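Local coordinates for protein N-acyl-D-glutamate deacylase (PDB 3GIP) that probably hydrolyses N-acyl-D-glutamate to D-glutamate and a carboxylic acid, as a zinc-dependent deacylase of the amidohydrolase superfamily, at residues A223-L234 against R259-A270. Residues are numbered along the deposited sequence; the frame is centred on the assembly and turned at random.
Sequences ADGVEAAVEEVL and RSRATLANIDRA
Glu227 and Thr263 bring the backbones closest, at 5.7 Å between their CA atoms, where helices 226-234 and 260-270 run side by side in the same direction, 12° apart. Arg259, at the N-terminal end of segment 259-270, reaches across. Its chain bends at chi3 (67°), which turns the guanidinium toward the type I turn Ala223-Val226 and the first turn of helix 226-234. NH1 of Arg259 donates to O of Asp224 at 2.6 Å, from above the carbonyl plane. NE of Arg259 forms a salt bridge with OE2 of Glu227 at 2.9 Å, met on the anti side of the carboxylate. The carboxylate and guanidinium planes are steeply turned against each other. CG1 of Val226 sits over the centre of one guanidinium face. This edge and face packing fixes the rotation of the group.

Further along, ND2 of Asn266 gives a nearly straight bond (170°) to the anti lone pair of OE1 of Glu231, 2.9 Å away. Amide and carboxylate lie almost in one plane. The other oxygen of Glu231 pairs with Arg238. A water accepts from ND2 of Asn266 and donates to O of Glu227, so both amide hydrogens have partners.

Between the two polar groups CG2 of Thr263 meets CG2 of Val230 at 3.7 Å, while OG1 of Thr263 bonds to His249. Toward the C-terminal ends, CD1 of Leu234 lies against the amide carbon CG of Asn266 at 3.5 Å and also reaches Ile267. CD2 of Leu234 touches CB of Ala270. Leu234 and Ile267 both rest on Val277 of strand 277-281. The two helices follow the parallel neighbouring strands 214-218 and 243-246. Such consecutive outer helices, packed side by side around a parallel barrel, are characteristic of the TIM-barrel fold of amidohydrolases.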
loop_
_atom_site.group_PDB
_atom_site.type_symbol
_atom_site.label_atom_id
_atom_site.label_comp_id
_atom_site.label_asym_id
_atom_site.label_seq_id
_atom_site.Cartn_x
_atom_site.Cartn_y
_atom_site.Cartn_z
ATOM N N ALA A 223 13.334 -7.962 -12.039
ATOM C CA ALA A 223 14.742 -7.821 -12.387
ATOM C C ALA A 223 14.922 -8.102 -13.879
ATOM O O ALA A 223 14.369 -7.394 -14.716
ATOM C CB ALA A 223 15.591 -8.776 -11.550
ATOM N N ASP A 224 15.672 -9.147 -14.216
ATOM C CA ASP A 224 15.914 -9.480 -15.617
ATOM C C ASP A 224 14.647 -9.703 -16.444
ATOM O O ASP A 224 14.630 -9.451 -17.647
ATOM C CB ASP A 224 16.803 -10.722 -15.721
ATOM C CG ASP A 224 18.217 -10.475 -15.234
ATOM O OD1 ASP A 224 18.518 -9.346 -14.784
ATOM O OD2 ASP A 224 19.033 -11.417 -15.301
ATOM N N GLY A 225 13.583 -10.178 -15.808
ATOM C CA GLY A 225 12.356 -10.416 -16.548
ATOM C C GLY A 225 11.261 -9.399 -16.297
ATOM O O GLY A 225 10.088 -9.689 -16.530
ATOM N N VAL A 226 11.633 -8.200 -15.852
ATOM C CA VAL A 226 10.646 -7.170 -15.548
ATOM C C VAL A 226 9.772 -6.748 -16.728
ATOM O O VAL A 226 8.572 -6.535 -16.561
ATOM C CB VAL A 226 11.316 -5.916 -14.916
ATOM C CG1 VAL A 226 12.176 -5.195 -15.938
ATOM C CG2 VAL A 226 10.247 -4.992 -14.338
ATOM N N GLU A 227 10.349 -6.627 -17.921
ATOM C CA GLU A 227 9.541 -6.235 -19.072
ATOM C C GLU A 227 8.509 -7.305 -19.410
ATOM O O GLU A 227 7.357 -6.995 -19.702
ATOM C CB GLU A 227 10.428 -5.944 -20.288
ATOM C CG GLU A 227 11.167 -4.616 -20.182
ATOM C CD GLU A 227 11.965 -4.281 -21.428
ATOM O OE1 GLU A 227 11.372 -4.260 -22.528
ATOM O OE2 GLU A 227 13.185 -4.032 -21.307
ATOM N N ALA A 228 8.921 -8.567 -19.360
ATOM C CA ALA A 228 8.003 -9.665 -19.645
ATOM C C ALA A 228 6.922 -9.734 -18.566
ATOM O O ALA A 228 5.762 -10.039 -18.852
ATOM C CB ALA A 228 8.769 -10.982 -19.700
ATOM N N ALA A 229 7.310 -9.442 -17.327
ATOM C CA ALA A 229 6.381 -9.481 -16.199
ATOM C C ALA A 229 5.280 -8.433 -16.321
ATOM O O ALA A 229 4.119 -8.707 -16.020
ATOM C CB ALA A 229 7.142 -9.297 -14.895
ATOM N N VAL A 230 5.641 -7.229 -16.753
ATOM C CA VAL A 230 4.648 -6.178 -16.928
ATOM C C VAL A 230 3.732 -6.548 -18.094
ATOM O O VAL A 230 2.516 -6.388 -18.012
ATOM C CB VAL A 230 5.322 -4.808 -17.203
ATOM C CG1 VAL A 230 4.292 -3.795 -17.692
ATOM C CG2 VAL A 230 5.980 -4.299 -15.927
ATOM N N GLU A 231 4.321 -7.045 -19.179
ATOM C CA GLU A 231 3.546 -7.448 -20.349
ATOM C C GLU A 231 2.535 -8.530 -19.970
ATOM O O GLU A 231 1.407 -8.534 -20.461
ATOM C CB GLU A 231 4.487 -7.967 -21.446
ATOM C CG GLU A 231 3.811 -8.679 -22.625
ATOM C CD GLU A 231 2.790 -7.821 -23.356
ATOM O OE1 GLU A 231 2.841 -6.577 -23.235
ATOM O OE2 GLU A 231 1.935 -8.399 -24.070
ATOM N N GLU A 232 2.940 -9.438 -19.087
ATOM C CA GLU A 232 2.061 -10.522 -18.657
ATOM C C GLU A 232 0.776 -10.017 -18.003
ATOM O O GLU A 232 -0.315 -10.494 -18.320
ATOM C CB GLU A 232 2.799 -11.456 -17.687
ATOM C CG GLU A 232 1.895 -12.490 -17.018
ATOM C CD GLU A 232 2.657 -13.484 -16.163
ATOM O OE1 GLU A 232 3.734 -13.128 -15.646
ATOM O OE2 GLU A 232 2.169 -14.625 -15.994
ATOM N N VAL A 233 0.895 -9.056 -17.093
ATOM C CA VAL A 233 -0.297 -8.542 -16.430
ATOM C C VAL A 233 -1.082 -7.578 -17.316
ATOM O O VAL A 233 -2.291 -7.422 -17.146
ATOM C CB VAL A 233 0.040 -7.869 -15.073
ATOM C CG1 VAL A 233 0.640 -8.898 -14.128
ATOM C CG2 VAL A 233 0.990 -6.704 -15.274
ATOM N N LEU A 234 -0.409 -6.931 -18.263
ATOM C CA LEU A 234 -1.118 -6.024 -19.162
ATOM C C LEU A 234 -1.941 -6.855 -20.144
ATOM O O LEU A 234 -3.039 -6.461 -20.532
ATOM C CB LEU A 234 -0.140 -5.127 -19.928
ATOM C CG LEU A 234 0.534 -4.023 -19.107
ATOM C CD1 LEU A 234 1.415 -3.186 -20.024
ATOM C CD2 LEU A 234 -0.520 -3.146 -18.442
ATOM N N ARG A 259 15.064 0.173 -17.487
ATOM C CA ARG A 259 14.058 -0.572 -18.232
ATOM C C ARG A 259 12.630 -0.098 -18.002
ATOM O O ARG A 259 11.712 -0.557 -18.681
ATOM C CB ARG A 259 14.182 -2.070 -17.930
ATOM C CG ARG A 259 15.494 -2.667 -18.440
ATOM C CD ARG A 259 15.604 -4.156 -18.170
ATOM N NE ARG A 259 14.631 -4.933 -18.930
ATOM C CZ ARG A 259 14.534 -6.257 -18.868
ATOM N NH1 ARG A 259 15.353 -6.943 -18.083
ATOM N NH2 ARG A 259 13.618 -6.896 -19.584
ATOM N N SER A 260 12.432 0.824 -17.063
ATOM C CA SER A 260 11.089 1.333 -16.815
ATOM C C SER A 260 10.650 2.188 -18.002
ATOM O O SER A 260 9.467 2.475 -18.175
ATOM C CB SER A 260 11.040 2.152 -15.519
ATOM O OG SER A 260 11.890 3.282 -15.584
ATOM N N ARG A 261 11.600 2.605 -18.830
ATOM C CA ARG A 261 11.217 3.393 -19.988
ATOM C C ARG A 261 10.376 2.482 -20.874
ATOM O O ARG A 261 9.367 2.905 -21.436
ATOM C CB ARG A 261 12.463 3.915 -20.710
ATOM C CG ARG A 261 13.291 4.796 -19.784
ATOM C CD ARG A 261 14.342 5.639 -20.479
ATOM N NE ARG A 261 14.993 6.515 -19.506
ATOM C CZ ARG A 261 15.881 7.456 -19.804
ATOM N NH1 ARG A 261 16.241 7.662 -21.065
ATOM N NH2 ARG A 261 16.406 8.199 -18.835
ATOM N N ALA A 262 10.772 1.215 -20.953
ATOM C CA ALA A 262 10.049 0.239 -21.756
ATOM C C ALA A 262 8.746 -0.211 -21.091
ATOM O O ALA A 262 7.713 -0.320 -21.757
ATOM C CB ALA A 262 10.936 -0.971 -22.025
ATOM N N THR A 263 8.783 -0.470 -19.785
ATOM C CA THR A 263 7.576 -0.921 -19.093
ATOM C C THR A 263 6.507 0.162 -19.047
ATOM O O THR A 263 5.319 -0.120 -19.213
ATOM C CB THR A 263 7.873 -1.382 -17.649
ATOM O OG1 THR A 263 8.469 -0.308 -16.914
ATOM C CG2 THR A 263 8.808 -2.586 -17.653
ATOM N N LEU A 264 6.924 1.402 -18.812
ATOM C CA LEU A 264 5.980 2.511 -18.767
ATOM C C LEU A 264 5.411 2.773 -20.159
ATOM O O LEU A 264 4.266 3.204 -20.297
ATOM C CB LEU A 264 6.664 3.768 -18.222
ATOM C CG LEU A 264 7.087 3.661 -16.753
ATOM C CD1 LEU A 264 7.871 4.907 -16.360
ATOM C CD2 LEU A 264 5.857 3.490 -15.867
ATOM N N ALA A 265 6.209 2.512 -21.189
ATOM C CA ALA A 265 5.751 2.707 -22.561
ATOM C C ALA A 265 4.667 1.675 -22.854
ATOM O O ALA A 265 3.681 1.966 -23.535
ATOM C CB ALA A 265 6.915 2.543 -23.539
ATOM N N ASN A 266 4.853 0.472 -22.320
ATOM C CA ASN A 266 3.896 -0.612 -22.516
ATOM C C ASN A 266 2.614 -0.260 -21.773
ATOM O O ASN A 266 1.506 -0.444 -22.284
ATOM C CB ASN A 266 4.485 -1.918 -21.980
ATOM C CG ASN A 266 3.792 -3.143 -22.535
ATOM O OD1 ASN A 266 2.848 -3.037 -23.316
ATOM N ND2 ASN A 266 4.263 -4.319 -22.134
ATOM N N ILE A 267 2.773 0.255 -20.559
ATOM C CA ILE A 267 1.639 0.665 -19.744
ATOM C C ILE A 267 0.865 1.752 -20.488
ATOM O O ILE A 267 -0.364 1.733 -20.536
ATOM C CB ILE A 267 2.130 1.186 -18.377
ATOM C CG1 ILE A 267 2.587 -0.004 -17.527
ATOM C CG2 ILE A 267 1.039 1.988 -17.682
ATOM C CD1 ILE A 267 3.236 0.372 -16.210
ATOM N N ASP A 268 1.589 2.695 -21.083
ATOM C CA ASP A 268 0.946 3.768 -21.830
ATOM C C ASP A 268 0.171 3.230 -23.027
ATOM O O ASP A 268 -0.926 3.701 -23.317
ATOM C CB ASP A 268 1.981 4.795 -22.297
ATOM C CG ASP A 268 2.460 5.690 -21.168
ATOM O OD1 ASP A 268 1.810 5.707 -20.100
ATOM O OD2 ASP A 268 3.476 6.393 -21.353
ATOM N N ARG A 269 0.731 2.243 -23.723
ATOM C CA ARG A 269 0.040 1.673 -24.874
ATOM C C ARG A 269 -1.266 1.021 -24.435
ATOM O O ARG A 269 -2.274 1.089 -25.141
ATOM C CB ARG A 269 0.921 0.642 -25.589
ATOM C CG ARG A 269 2.093 1.249 -26.354
ATOM C CD ARG A 269 2.712 0.245 -27.326
ATOM N NE ARG A 269 3.448 -0.827 -26.656
ATOM C CZ ARG A 269 4.652 -0.684 -26.107
ATOM N NH1 ARG A 269 5.267 0.490 -26.145
ATOM N NH2 ARG A 269 5.245 -1.720 -25.528
ATOM N N ALA A 270 -1.248 0.400 -23.261
ATOM C CA ALA A 270 -2.437 -0.263 -22.738
ATOM C C ALA A 270 -3.529 0.724 -22.334
ATOM O O ALA A 270 -4.706 0.509 -22.635
ATOM C CB ALA A 270 -2.067 -1.139 -21.545
HETATM O O HOH W 1 6.794 -4.344 -20.552
HETATM O O HOH W 2 11.705 -9.326 -19.780
#